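Local coordinates for protein phosphoglycerate kinase (Coxiella burnetii, PDB 4NG4) that catalyses the reversible transfer of a phosphoryl group between ATP and 3-phosphoglycerate in glycolysis, working as a monomer, at residues I29-N34 with L52-K57. Residues are numbered along the deposited sequence; the frame is centred on the assembly and turned at random.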
ATOM      1  N   ILE A  29     -14.378  -1.077  16.387  1.00 40.35           N
ATOM      2  CA  ILE A  29     -13.808  -1.296  15.058  1.00 38.74           C
ATOM      3  C   ILE A  29     -12.923  -0.120  14.644  1.00 35.40           C
ATOM      4  O   ILE A  29     -13.416   0.983  14.441  1.00 34.24           O
ATOM      5  CB  ILE A  29     -14.914  -1.467  13.997  1.00 40.23           C
ATOM      6  CG1 ILE A  29     -15.869  -2.589  14.390  1.00 43.52           C
ATOM      7  CG2 ILE A  29     -14.316  -1.763  12.629  1.00 39.38           C
ATOM      8  CD1 ILE A  29     -17.096  -2.634  13.512  1.00 44.82           C
ATOM      9  N   ARG A  30     -11.624  -0.370  14.501  1.00 34.14           N
ATOM     10  CA  ARG A  30     -10.696   0.632  13.987  1.00 31.37           C
ATOM     11  C   ARG A  30     -10.720   0.592  12.464  1.00 31.32           C
ATOM     12  O   ARG A  30     -10.333  -0.406  11.836  1.00 32.19           O
ATOM     13  CB  ARG A  30      -9.277   0.377  14.499  1.00 30.67           C
ATOM     14  CG  ARG A  30      -8.210   1.389  14.001  1.00 28.55           C
ATOM     15  CD  ARG A  30      -8.319   2.720  14.683  1.00 27.54           C
ATOM     16  NE  ARG A  30      -7.141   3.559  14.473  1.00 25.40           N
ATOM     17  CZ  ARG A  30      -6.919   4.316  13.399  1.00 24.06           C
ATOM     18  NH1 ARG A  30      -7.783   4.350  12.397  1.00 24.99           N
ATOM     19  NH2 ARG A  30      -5.802   5.026  13.319  1.00 22.96           N
ATOM     20  N   GLU A  31     -11.152   1.699  11.876  1.00 30.46           N
ATOM     21  CA  GLU A  31     -11.239   1.831  10.431  1.00 30.79           C
ATOM     22  C   GLU A  31     -10.371   3.006   9.943  1.00 28.61           C
ATOM     23  O   GLU A  31      -9.921   3.837  10.733  1.00 26.74           O
ATOM     24  CB  GLU A  31     -12.691   2.048  10.024  1.00 32.71           C
ATOM     25  CG  GLU A  31     -13.645   0.926  10.432  1.00 35.72           C
ATOM     26  CD  GLU A  31     -13.640  -0.247   9.478  1.00 38.80           C
ATOM     27  OE1 GLU A  31     -12.958  -0.168   8.441  1.00 37.85           O
ATOM     28  OE2 GLU A  31     -14.335  -1.258   9.769  1.00 42.76           O
ATOM     29  N   ASP A  32     -10.125   3.024   8.632  1.00 29.11           N
ATOM     30  CA  ASP A  32      -9.428   4.103   7.937  1.00 27.92           C
ATOM     31  C   ASP A  32     -10.505   4.874   7.184  1.00 28.76           C
ATOM     32  O   ASP A  32     -10.823   4.583   6.047  1.00 30.88           O
ATOM     33  CB  ASP A  32      -8.355   3.537   6.996  1.00 28.37           C
ATOM     34  CG  ASP A  32      -7.556   4.622   6.266  1.00 29.64           C
ATOM     35  OD1 ASP A  32      -7.776   5.835   6.482  1.00 29.58           O
ATOM     36  OD2 ASP A  32      -6.679   4.264   5.448  1.00 33.23           O
ATOM     37  N   LEU A  33     -11.088   5.843   7.868  1.00 28.15           N
ATOM     38  CA  LEU A  33     -12.091   6.749   7.295  1.00 29.23           C
ATOM     39  C   LEU A  33     -11.474   8.129   7.017  1.00 27.98           C
ATOM     40  O   LEU A  33     -12.191   9.112   6.940  1.00 28.52           O
ATOM     41  CB  LEU A  33     -13.268   6.883   8.274  1.00 29.83           C
ATOM     42  CG  LEU A  33     -13.753   5.561   8.893  1.00 30.94           C
ATOM     43  CD1 LEU A  33     -15.017   5.780   9.736  1.00 31.80           C
ATOM     44  CD2 LEU A  33     -13.991   4.494   7.823  1.00 32.05           C
ATOM     45  N   ASN A  34     -10.146   8.161   6.857  1.00 26.44           N
ATOM     46  CA  ASN A  34      -9.335   9.385   6.680  1.00 25.30           C
ATOM     47  C   ASN A  34      -9.517   9.969   5.282  1.00 26.56           C
ATOM     48  O   ASN A  34      -8.631   9.891   4.450  1.00 26.69           O
ATOM     49  CB  ASN A  34      -7.843   9.048   6.942  1.00 24.01           C
ATOM     50  CG  ASN A  34      -6.927  10.244   6.841  1.00 22.47           C
ATOM     51  OD1 ASN A  34      -7.299  11.355   7.150  1.00 23.06           O
ATOM     52  ND2 ASN A  34      -5.706  10.006   6.416  1.00 22.08           N
ATOM     53  N   LEU A  52     -17.728   0.130   4.847  1.00 47.78           N
ATOM     54  CA  LEU A  52     -19.133  -0.069   5.198  1.00 50.96           C
ATOM     55  C   LEU A  52     -19.481  -1.511   5.615  1.00 53.42           C
ATOM     56  O   LEU A  52     -20.009  -1.722   6.700  1.00 54.18           O
ATOM     57  CB  LEU A  52     -20.039   0.379   4.056  1.00 54.37           C
ATOM     58  CG  LEU A  52     -21.443   0.735   4.512  1.00 57.15           C
ATOM     59  CD1 LEU A  52     -21.398   2.076   5.239  1.00 54.38           C
ATOM     60  CD2 LEU A  52     -22.404   0.763   3.331  1.00 61.12           C
ATOM     61  N   PRO A  53     -19.168  -2.509   4.777  1.00 55.40           N
ATOM     62  CA  PRO A  53     -19.619  -3.881   5.078  1.00 58.57           C
ATOM     63  C   PRO A  53     -19.243  -4.395   6.474  1.00 56.79           C
ATOM     64  O   PRO A  53     -20.036  -5.101   7.099  1.00 59.18           O
ATOM     65  CB  PRO A  53     -18.929  -4.726   3.994  1.00 59.96           C
ATOM     66  CG  PRO A  53     -18.582  -3.755   2.905  1.00 59.06           C
ATOM     67  CD  PRO A  53     -18.284  -2.476   3.597  1.00 55.03           C
ATOM     68  N   THR A  54     -18.038  -4.054   6.934  1.00 52.84           N
ATOM     69  CA  THR A  54     -17.576  -4.419   8.278  1.00 51.40           C
ATOM     70  C   THR A  54     -18.532  -3.873   9.329  1.00 51.94           C
ATOM     71  O   THR A  54     -18.830  -4.543  10.319  1.00 53.55           O
ATOM     72  CB  THR A  54     -16.156  -3.871   8.574  1.00 47.23           C
ATOM     73  OG1 THR A  54     -15.193  -4.541   7.754  1.00 47.21           O
ATOM     74  CG2 THR A  54     -15.789  -4.065  10.046  1.00 46.08           C
ATOM     75  N   ILE A  55     -19.017  -2.659   9.095  1.00 51.08           N
ATOM     76  CA  ILE A  55     -19.969  -2.017   9.987  1.00 51.87           C
ATOM     77  C   ILE A  55     -21.382  -2.604   9.795  1.00 56.85           C
ATOM     78  O   ILE A  55     -22.165  -2.671  10.750  1.00 58.73           O
ATOM     79  CB  ILE A  55     -19.964  -0.483   9.781  1.00 49.64           C
ATOM     80  CG1 ILE A  55     -18.549   0.082  10.014  1.00 45.57           C
ATOM     81  CG2 ILE A  55     -20.943   0.185  10.730  1.00 50.46           C
ATOM     82  CD1 ILE A  55     -18.356   1.509   9.562  1.00 43.06           C
ATOM     83  N   GLN A  56     -21.704  -3.040   8.576  1.00 59.25           N
ATOM     84  CA  GLN A  56     -23.004  -3.659   8.313  1.00 64.53           C
ATOM     85  C   GLN A  56     -23.110  -5.053   8.948  1.00 66.97           C
ATOM     86  O   GLN A  56     -24.159  -5.425   9.457  1.00 70.52           O
ATOM     87  CB  GLN A  56     -23.277  -3.755   6.807  1.00 67.05           C
ATOM     88  CG  GLN A  56     -23.246  -2.423   6.062  1.00 65.78           C
ATOM     89  CD  GLN A  56     -23.863  -2.526   4.665  1.00 69.98           C
ATOM     90  OE1 GLN A  56     -25.078  -2.480   4.512  1.00 74.16           O
ATOM     91  NE2 GLN A  56     -23.019  -2.663   3.644  1.00 68.86           N
ATOM     92  N   LYS A  57     -22.016  -5.812   8.913  1.00 65.42           N
ATOM     93  CA  LYS A  57     -21.989  -7.165   9.475  1.00 67.98           C
ATOM     94  C   LYS A  57     -22.062  -7.135  11.008  1.00 67.49           C
ATOM     95  O   LYS A  57     -22.655  -8.031  11.621  1.00 71.16           O
ATOM     96  CB  LYS A  57     -20.735  -7.923   9.004  1.00 66.60           C
ATOM     97  CG  LYS A  57     -20.737  -9.426   9.332  1.00 70.48           C
ATOM     98  CD  LYS A  57     -19.826 -10.244   8.400  1.00 71.07           C
ATOM     99  CE  LYS A  57     -18.351  -9.840   8.520  1.00 66.31           C
ATOM    100  NZ  LYS A  57     -17.453 -10.710   7.716  1.00 66.18           N
TER
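Thr54 CG2 is the hub between strand 26-31 and helix 46-60: Ile29 CG2 lies 3.8 Å from it, and Ile29 CD1 adds a second touch at 4.0 Å. The isoleucine and threonine lie alongside each other, pointing opposite ways. The threonine torsion explains the division of labour: chi1 of -68° sets OG1 beside the backbone N and leaves CG2 anti to it, the methyl turned to the strand, while OG1 hydrogen-bonds to Asp150 OD2. Glu31 reaches the same residue through its carboxylate, the chain bending at chi2 (-82°). Glu31 OE2 meets the carbons CG2 and CB, the latter at 3.4 Å, whereas Thr54 OG1 stays 3.9 Å away; no hydrogen bond joins the segments. Glu31 OE2 also lies close to the like-charged Asp150 OD2, a proximity that could raise the pKa of one of the two carboxyls. Around this buried core the packing slackens: Ile55 CG1 stays 4.4 Å from Glu31 OE2, and Ile55 packs on Ile67 of the adjacent strand. On the outer side of the helix, Pro53 and Gln56 are exposed. The segment axes pass 10.3 Å apart at 168°, nearly antiparallel, and strand 64-69, parallel to 26-31, follows the helix. This is the first beta-alpha-beta crossover of the Rossmann-like N-terminal domain of phosphoglycerate kinase, with the predicted substrate-binding residues Asp32, Leu33 and Asn34 at the C-terminal end of strand 26-31.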